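Local structure of galactokinase (Bifidobacterium longum subsp. infantis ATCC 15697 = JCM 1222 = DSM 20088, 6TEQ) at residues A[46-50]-A[248-252]; A[257-262]-A[290-296]. The protein probably catalyses the ATP-dependent phosphorylation of galactose as a GHMP-family galactokinase, and is seen here holding a 2-fluorinated galactose. All blocks are in the same frame, centred on the assembly; numbering follows the deposited sequence. Where two conformers were deposited one is given.

Overall arrangement
Both contacts use helix 247-262. Its first turns meet the 46-50 loop in contact 1, and its last turns meet residues 290-296 at the start of helix 294-318 in contact 2. Their centres lie about 15 Å apart, yet their places in the fold differ: the centre of contact 1 is about 13 Å from the chain's centre and the contact holds a sugar, whereas that of contact 2 is about 27 Å out, away from the annotated sites. The chemistry follows. Contact 1 combines aromatic rings, an arginine chain and polar groups turned to the ligand; contact 2 joins aliphatic side chains and a methionine. Each has buried residues, but exposed ones take part only in contact 2.

Contact 1. Residues A[46-50]-A[248-252]; sequences EHTDY and YAQRR. With GAF (2-deoxy-2-fluoro-alpha-D-galactopyranose), chain M.
His47 and Tyr50 carry the 46-50 loop onto Tyr248 and Arg252 of helix 247-262, with the fluorinated sugar GAF held beside them. At the start of the loop, Glu46 turns to the ligand: OE1 lies 2.5 Å from GAF O6, while OE2 is salt-bridged to Arg363. His47 N donates to the same O6 (2.9 Å), almost straight at 176°. The imidazole has C6 of the sugar over the centre of one face. At its rim, His47 CE1 comes 3.6 Å from Tyr248 CD1, neither ring covering the other. Its rotation is fixed from two ends, since NE2 bonds to Gly367 O and ND1 shares a 2.6 Å hydrogen bond with Tyr50 OH. Asp49 sets its carboxylate against the O3 and O4 hydroxyls, OD2 2.6 Å from GAF O3 and OD1 beside O4; OD2 also receives Leu190 N. With CG of Tyr50 wedged between backbone N and carbonyl carbon (chi1 52°), its ring stands edge-on to the face of Tyr248, offset, with planes 83° apart. Arg252 CG sits over the ring's centre, 3.5 Å from the centroid, a CH-pi contact; the polar end of Arg252 is directed to Ser186. Tyr248 OH meets Tyr50 at CD2 and lies 2.8 Å from GAF O4, which also borders the Tyr50 ring. A leucine in place of Tyr50 would probably leave His47 ND1 without its hydroxyl partner and Arg252 CG without a ring to cover. This aromatic cluster walls the galactose pocket, Tyr248 joining a loop within the galactose-binding signature of galactokinases.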
ATOM      1  N   GLU A  46      -9.923   4.647  -0.813  1.00 11.31           N
ATOM      2  CA  GLU A  46      -8.712   5.419  -0.994  1.00 11.88           C
ATOM      3  C   GLU A  46      -8.828   6.735  -0.242  1.00 11.90           C
ATOM      4  O   GLU A  46      -9.876   7.402  -0.207  1.00 13.60           O
ATOM      5  CB  GLU A  46      -8.479   5.696  -2.473  1.00 11.43           C
ATOM      6  CG  GLU A  46      -7.018   5.744  -2.850  1.00 12.18           C
ATOM      7  CD  GLU A  46      -6.415   4.329  -2.842  1.00 12.41           C
ATOM      8  OE1 GLU A  46      -5.776   3.962  -1.802  1.00 13.00           O
ATOM      9  OE2 GLU A  46      -6.632   3.553  -3.832  1.00 14.74           O
ATOM     10  N   HIS A  47      -7.754   7.012   0.465  1.00 10.99           N
ATOM     11  CA  HIS A  47      -7.664   8.186   1.307  1.00  9.50           C
ATOM     12  C   HIS A  47      -8.683   8.121   2.440  1.00 10.75           C
ATOM     13  O   HIS A  47      -9.161   9.183   2.888  1.00 11.67           O
ATOM     14  CB  HIS A  47      -7.656   9.415   0.483  1.00 10.18           C
ATOM     15  CG  HIS A  47      -6.372   9.715  -0.169  1.00 11.10           C
ATOM     16  ND1 HIS A  47      -5.289  10.264   0.503  1.00 12.20           N
ATOM     17  CD2 HIS A  47      -5.945   9.472  -1.452  1.00 11.29           C
ATOM     18  CE1 HIS A  47      -4.296  10.340  -0.368  1.00 13.31           C
ATOM     19  NE2 HIS A  47      -4.658   9.875  -1.525  1.00 13.66           N
ATOM     20  N   THR A  48      -8.952   6.929   2.917  1.00 11.30           N
ATOM     21  CA  THR A  48      -9.872   6.690   4.021  1.00 13.66           C
ATOM     22  C   THR A  48      -9.144   6.129   5.236  1.00 11.52           C
ATOM     23  O   THR A  48      -9.661   6.263   6.337  1.00 11.17           O
ATOM     24  CB  THR A  48     -10.944   5.686   3.593  1.00 11.88           C
ATOM     25  OG1 THR A  48     -10.350   4.479   3.126  1.00 14.38           O
ATOM     26  CG2 THR A  48     -11.839   6.216   2.506  1.00 13.39           C
ATOM     27  N   ASP A  49      -7.985   5.503   5.068  1.00 11.92           N
ATOM     28  CA  ASP A  49      -7.319   4.869   6.223  1.00 12.03           C
ATOM     29  C   ASP A  49      -7.054   5.849   7.374  1.00 13.11           C
ATOM     30  O   ASP A  49      -7.384   5.519   8.545  1.00 15.61           O
ATOM     31  CB  ASP A  49      -6.113   4.079   5.801  1.00 12.10           C
ATOM     32  CG  ASP A  49      -4.953   4.786   5.142  1.00 11.22           C
ATOM     33  OD1 ASP A  49      -5.152   5.902   4.678  1.00 11.81           O
ATOM     34  OD2 ASP A  49      -3.844   4.180   5.153  1.00 12.36           O
ATOM     35  N   TYR A  50      -6.459   6.987   7.079  1.00 12.23           N
ATOM     36  CA  TYR A  50      -6.063   7.956   8.117  1.00 13.36           C
ATOM     37  C   TYR A  50      -7.300   8.731   8.578  1.00 12.72           C
ATOM     38  O   TYR A  50      -7.186   9.495   9.530  1.00 15.12           O
ATOM     39  CB  TYR A  50      -4.952   8.879   7.594  1.00 12.62           C
ATOM     40  CG  TYR A  50      -5.207   9.583   6.274  1.00 12.27           C
ATOM     41  CD1 TYR A  50      -6.079  10.679   6.237  1.00 11.98           C
ATOM     42  CD2 TYR A  50      -4.572   9.166   5.102  1.00 13.52           C
ATOM     43  CE1 TYR A  50      -6.359  11.331   5.038  1.00 14.14           C
ATOM     44  CE2 TYR A  50      -4.780   9.843   3.905  1.00 13.37           C
ATOM     45  CZ  TYR A  50      -5.686  10.919   3.878  1.00 12.39           C
ATOM     46  OH  TYR A  50      -5.881  11.577   2.702  1.00 14.13           O
ATOM     47  N   TYR A 248       0.412  14.848   0.006  1.00 18.39           N
ATOM     48  CA  TYR A 248      -0.292  13.782   0.760  1.00 16.26           C
ATOM     49  C   TYR A 248      -0.491  14.307   2.182  1.00 17.29           C
ATOM     50  O   TYR A 248      -1.584  14.246   2.714  1.00 16.88           O
ATOM     51  CB  TYR A 248       0.513  12.482   0.645  1.00 17.63           C
ATOM     52  CG  TYR A 248      -0.018  11.330   1.491  1.00 18.11           C
ATOM     53  CD1 TYR A 248      -0.963  10.477   0.977  1.00 16.74           C
ATOM     54  CD2 TYR A 248       0.296  11.212   2.831  1.00 18.93           C
ATOM     55  CE1 TYR A 248      -1.493   9.437   1.740  1.00 16.56           C
ATOM     56  CE2 TYR A 248      -0.194  10.185   3.606  1.00 20.16           C
ATOM     57  CZ  TYR A 248      -1.126   9.311   3.080  1.00 18.10           C
ATOM     58  OH  TYR A 248      -1.588   8.350   3.917  1.00 17.32           O
ATOM     59  N   ALA A 249       0.530  14.924   2.756  1.00 17.92           N
ATOM     60  CA  ALA A 249       0.455  15.496   4.113  1.00 19.78           C
ATOM     61  C   ALA A 249      -0.629  16.555   4.143  1.00 17.09           C
ATOM     62  O   ALA A 249      -1.348  16.651   5.189  1.00 18.37           O
ATOM     63  CB  ALA A 249       1.791  16.083   4.532  1.00 20.39           C
ATOM     64  N   GLN A 250      -0.742  17.371   3.087  0.50 17.64           N
ATOM     65  CA  GLN A 250      -1.778  18.441   3.089  0.50 17.47           C
ATOM     66  C   GLN A 250      -3.155  17.753   3.157  0.50 14.09           C
ATOM     67  O   GLN A 250      -3.977  18.155   4.023  0.50 14.48           O
ATOM     68  CB  GLN A 250      -1.676  19.390   1.893  0.50 19.88           C
ATOM     69  CG  GLN A 250      -2.696  20.529   1.944  0.50 22.51           C
ATOM     70  CD  GLN A 250      -2.691  21.350   3.217  0.50 28.52           C
ATOM     71  OE1 GLN A 250      -1.743  22.109   3.488  0.50 36.76           O
ATOM     72  NE2 GLN A 250      -3.737  21.168   4.025  0.50 29.51           N
ATOM     73  N   ARG A 251      -3.409  16.742   2.329  1.00 15.44           N
ATOM     74  CA  ARG A 251      -4.757  16.103   2.335  1.00 15.70           C
ATOM     75  C   ARG A 251      -5.099  15.663   3.770  1.00 15.24           C
ATOM     76  O   ARG A 251      -6.248  15.910   4.248  1.00 16.08           O
ATOM     77  CB  ARG A 251      -4.834  14.933   1.369  1.00 13.87           C
ATOM     78  CG  ARG A 251      -4.614  15.308  -0.086  1.00 16.11           C
ATOM     79  CD  ARG A 251      -5.743  16.192  -0.605  1.00 15.66           C
ATOM     80  NE  ARG A 251      -5.493  16.537  -2.006  1.00 15.89           N
ATOM     81  CZ  ARG A 251      -4.610  17.428  -2.404  1.00 16.54           C
ATOM     82  NH1 ARG A 251      -3.859  18.090  -1.539  1.00 19.34           N
ATOM     83  NH2 ARG A 251      -4.409  17.608  -3.690  1.00 18.97           N
ATOM     84  N   ARG A 252      -4.136  15.011   4.442  1.00 14.89           N
ATOM     85  CA  ARG A 252      -4.324  14.594   5.835  1.00 16.72           C
ATOM     86  C   ARG A 252      -4.662  15.809   6.720  1.00 15.74           C
ATOM     87  O   ARG A 252      -5.595  15.688   7.519  1.00 15.89           O
ATOM     88  CB  ARG A 252      -3.110  13.823   6.355  1.00 15.71           C
ATOM     89  CG  ARG A 252      -2.882  12.495   5.659  1.00 17.75           C
ATOM     90  CD  ARG A 252      -1.857  11.628   6.386  1.00 20.12           C
ATOM     91  NE  ARG A 252      -2.244  11.210   7.712  1.00 18.56           N
ATOM     92  CZ  ARG A 252      -1.517  10.440   8.504  1.00 21.84           C
ATOM     93  NH1 ARG A 252      -0.283  10.117   8.177  1.00 26.80           N
ATOM     94  NH2 ARG A 252      -1.993  10.070   9.673  1.00 24.54           N
TER
HETATM   95  C1  GAF M 609      -0.680   6.054   0.513  0.60 14.86           C
HETATM   96  C2  GAF M 609      -0.546   5.759   1.992  0.60 14.74           C
HETATM   97  F2  GAF M 609       0.645   5.149   2.209  0.60 15.54           F
HETATM   98  C3  GAF M 609      -1.672   4.882   2.499  0.60 11.94           C
HETATM   99  O3  GAF M 609      -1.652   4.865   3.892  0.60 14.69           O
HETATM  100  C4  GAF M 609      -3.059   5.442   2.065  0.60 13.52           C
HETATM  101  O4  GAF M 609      -3.415   6.646   2.734  0.60 14.07           O
HETATM  102  C5  GAF M 609      -3.049   5.654   0.590  0.60 12.35           C
HETATM  103  O5  GAF M 609      -2.005   6.529   0.237  0.60 15.58           O
HETATM  104  C6  GAF M 609      -4.347   6.220   0.051  0.60 11.16           C
HETATM  105  O6  GAF M 609      -5.437   5.325   0.269  0.60  9.59           O
HETATM  106  O1  GAF M 609      -0.397   4.811  -0.104  0.60 17.81           O
HETATM  107  O   HOH W   1      -4.795   9.284  11.144  1.00 41.43           O

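Contact 2. Residues A[257-262]-A[290-296]; sequences EAAKIL and ALPDETM
The last turns of helix 247-262 pack against the lead-in and first turn of helix 294-318, a junction of two helices centred on Met296, set against Glu257, Ala258 and Ile261. The 27 residues between the segments are mostly helical, so the contact brings both ends of a helical excursion together. Met296 reaches across with CG anti to its own N (chi1 -170°), then bends at the last torsion (chi3 -72°), which lays the methyl alongside the neighbouring helix. The sulfur settles against Ala258, SD lying 3.8 Å from CB, and Ile261 CD1 closes on the same SD at 3.9 Å. Beyond it Met296 CE touches the aliphatic part of Glu257, 3.5 Å from CG, where the two chains cross at about a right angle. Further along, Leu291 CD2 lies 3.9 Å from Leu262 CG and also meets Ile261 CG2. Leu262 CD2 abuts Ala290 CB at 3.8 Å, and Ile261 CG2 comes to 3.4 Å from Ala290 O. Val300 touches Ala258 and Leu291, and Leu267 and Thr270 of helix 267-276 touch Leu262. Asp293 is the N-cap of helix 294-318: its OD1 accepts Met296 N at 2.8 Å and 157°, through the lone pair that points away from the other carboxylate oxygen, consistent with a well-defined first turn from which the methionine projects. About 300 Å² is buried in all. The cross-segment pairs are apolar or carbon-to-polar approaches, which suggests that apolar burial and fit, more than directional bonds, join these segments, most of all round the buried Ala258, Leu291 and Met296.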
ATOM      1  N   GLU A 257      -8.579  18.969  10.087  0.50 14.46           N
ATOM      2  CA  GLU A 257      -9.241  20.245  10.440  0.50 14.82           C
ATOM      3  C   GLU A 257     -10.748  20.001  10.260  0.50 17.74           C
ATOM      4  O   GLU A 257     -11.533  20.254  11.162  0.50 14.58           O
ATOM      5  CB  GLU A 257      -8.733  21.385   9.556  0.50 15.20           C
ATOM      6  CG  GLU A 257      -9.517  22.675   9.751  0.50 19.63           C
ATOM      7  CD  GLU A 257      -9.194  23.422  11.038  0.50 28.20           C
ATOM      8  OE1 GLU A 257      -8.561  22.813  11.936  0.50 32.50           O
ATOM      9  OE2 GLU A 257      -9.519  24.634  11.125  0.50 30.35           O
ATOM     10  N   ALA A 258     -11.136  19.418   9.135  1.00 17.43           N
ATOM     11  CA  ALA A 258     -12.565  19.160   8.903  1.00 17.92           C
ATOM     12  C   ALA A 258     -13.172  18.506  10.147  1.00 15.60           C
ATOM     13  O   ALA A 258     -14.247  18.925  10.634  1.00 17.39           O
ATOM     14  CB  ALA A 258     -12.723  18.285   7.690  1.00 18.05           C
ATOM     15  N   ALA A 259     -12.491  17.511  10.673  1.00 15.89           N
ATOM     16  CA  ALA A 259     -13.011  16.734  11.823  1.00 16.64           C
ATOM     17  C   ALA A 259     -13.087  17.622  13.067  1.00 17.15           C
ATOM     18  O   ALA A 259     -14.096  17.538  13.821  1.00 19.42           O
ATOM     19  CB  ALA A 259     -12.158  15.526  12.037  1.00 18.49           C
ATOM     20  N   LYS A 260     -12.076  18.474  13.222  1.00 18.79           N
ATOM     21  CA  LYS A 260     -12.082  19.480  14.308  1.00 18.40           C
ATOM     22  C   LYS A 260     -13.319  20.377  14.120  1.00 20.71           C
ATOM     23  O   LYS A 260     -14.038  20.617  15.138  1.00 21.81           O
ATOM     24  CB  LYS A 260     -10.764  20.277  14.345  1.00 22.53           C
ATOM     25  CG  LYS A 260     -10.615  21.256  15.512  0.90 30.45           C
ATOM     26  CD  LYS A 260      -9.410  22.179  15.406  0.80 37.86           C
ATOM     27  CE  LYS A 260      -9.109  23.010  16.653  0.70 34.99           C
ATOM     28  NZ  LYS A 260     -10.308  23.694  17.194  0.60 37.53           N
ATOM     29  N   ILE A 261     -13.508  20.913  12.919  1.00 19.13           N
ATOM     30  CA  ILE A 261     -14.624  21.860  12.681  1.00 19.01           C
ATOM     31  C   ILE A 261     -15.944  21.150  12.985  1.00 18.51           C
ATOM     32  O   ILE A 261     -16.761  21.722  13.708  1.00 20.76           O
ATOM     33  CB  ILE A 261     -14.593  22.449  11.280  1.00 20.33           C
ATOM     34  CG1 ILE A 261     -13.399  23.391  11.152  1.00 24.94           C
ATOM     35  CG2 ILE A 261     -15.914  23.157  10.992  1.00 26.12           C
ATOM     36  CD1 ILE A 261     -13.158  23.848   9.787  1.00 26.99           C
ATOM     37  N   LEU A 262     -16.060  19.903  12.590  1.00 20.91           N
ATOM     38  CA  LEU A 262     -17.296  19.097  12.771  1.00 21.89           C
ATOM     39  C   LEU A 262     -17.455  18.603  14.214  1.00 20.37           C
ATOM     40  O   LEU A 262     -18.576  18.189  14.573  1.00 23.44           O
ATOM     41  CB  LEU A 262     -17.253  17.935  11.779  1.00 17.80           C
ATOM     42  CG  LEU A 262     -17.498  18.406  10.344  1.00 18.32           C
ATOM     43  CD1 LEU A 262     -17.203  17.267   9.406  1.00 18.86           C
ATOM     44  CD2 LEU A 262     -18.897  19.020  10.134  1.00 19.69           C
ATOM     45  N   ALA A 290     -21.511  23.017   7.188  1.00 18.50           N
ATOM     46  CA  ALA A 290     -20.742  23.322   8.403  1.00 21.52           C
ATOM     47  C   ALA A 290     -19.244  23.586   8.087  1.00 18.91           C
ATOM     48  O   ALA A 290     -18.508  24.054   8.992  1.00 22.94           O
ATOM     49  CB  ALA A 290     -20.939  22.191   9.392  1.00 23.86           C
ATOM     50  N   LEU A 291     -18.830  23.370   6.840  1.00 19.06           N
ATOM     51  CA  LEU A 291     -17.461  23.572   6.330  1.00 17.43           C
ATOM     52  C   LEU A 291     -17.440  24.761   5.389  1.00 21.63           C
ATOM     53  O   LEU A 291     -17.779  24.642   4.229  1.00 27.79           O
ATOM     54  CB  LEU A 291     -17.005  22.301   5.608  1.00 18.09           C
ATOM     55  CG  LEU A 291     -17.100  20.970   6.356  1.00 19.08           C
ATOM     56  CD1 LEU A 291     -16.755  19.801   5.421  1.00 18.89           C
ATOM     57  CD2 LEU A 291     -16.212  20.934   7.605  1.00 20.08           C
ATOM     58  N   PRO A 292     -16.979  25.946   5.795  1.00 27.78           N
ATOM     59  CA  PRO A 292     -17.038  27.120   4.901  1.00 28.42           C
ATOM     60  C   PRO A 292     -16.096  27.047   3.681  1.00 21.79           C
ATOM     61  O   PRO A 292     -16.338  27.665   2.641  1.00 29.90           O
ATOM     62  CB  PRO A 292     -16.661  28.247   5.883  1.00 33.19           C
ATOM     63  CG  PRO A 292     -15.763  27.557   6.865  1.00 35.44           C
ATOM     64  CD  PRO A 292     -16.510  26.265   7.141  1.00 30.20           C
ATOM     65  N   ASP A 293     -14.992  26.332   3.827  1.00 19.27           N
ATOM     66  CA  ASP A 293     -13.978  26.257   2.769  1.00 22.86           C
ATOM     67  C   ASP A 293     -14.447  25.260   1.674  1.00 20.59           C
ATOM     68  O   ASP A 293     -14.751  24.097   1.970  1.00 18.17           O
ATOM     69  CB  ASP A 293     -12.643  25.863   3.386  1.00 25.20           C
ATOM     70  CG  ASP A 293     -11.582  25.840   2.333  1.00 32.27           C
ATOM     71  OD1 ASP A 293     -11.456  24.779   1.714  1.00 25.12           O
ATOM     72  OD2 ASP A 293     -10.938  26.956   2.108  1.00 32.16           O
ATOM     73  N   GLU A 294     -14.404  25.690   0.422  0.50 21.19           N
ATOM     74  CA  GLU A 294     -14.978  24.959  -0.737  0.50 21.14           C
ATOM     75  C   GLU A 294     -14.136  23.730  -1.077  0.50 18.82           C
ATOM     76  O   GLU A 294     -14.718  22.730  -1.516  0.50 20.15           O
ATOM     77  CB  GLU A 294     -15.189  25.913  -1.915  0.50 22.33           C
ATOM     78  CG  GLU A 294     -16.240  26.987  -1.640  0.50 21.59           C
ATOM     79  CD  GLU A 294     -17.708  26.610  -1.666  0.50 24.04           C
ATOM     80  OE1 GLU A 294     -18.036  25.468  -1.962  0.50 21.88           O
ATOM     81  OE2 GLU A 294     -18.553  27.507  -1.465  0.50 23.77           O
ATOM     82  N   THR A 295     -12.825  23.794  -0.889  1.00 17.88           N
ATOM     83  CA  THR A 295     -11.906  22.639  -1.027  1.00 16.92           C
ATOM     84  C   THR A 295     -12.179  21.652   0.094  1.00 15.19           C
ATOM     85  O   THR A 295     -12.245  20.417  -0.169  1.00 17.18           O
ATOM     86  CB  THR A 295     -10.469  23.119  -1.119  1.00 17.98           C
ATOM     87  OG1 THR A 295     -10.363  23.952  -2.287  1.00 21.76           O
ATOM     88  CG2 THR A 295      -9.509  21.958  -1.088  1.00 18.34           C
ATOM     89  N   MET A 296     -12.333  22.119   1.333  1.00 17.66           N
ATOM     90  CA  MET A 296     -12.582  21.188   2.460  1.00 13.74           C
ATOM     91  C   MET A 296     -13.898  20.421   2.244  1.00 13.69           C
ATOM     92  O   MET A 296     -13.947  19.187   2.514  1.00 15.92           O
ATOM     93  CB  MET A 296     -12.594  21.949   3.788  1.00 18.02           C
ATOM     94  CG  MET A 296     -12.590  21.040   4.974  1.00 15.19           C
ATOM     95  SD  MET A 296     -12.620  21.886   6.491  1.00 19.18           S
ATOM     96  CE  MET A 296     -10.957  22.536   6.513  1.00 20.10           C
TER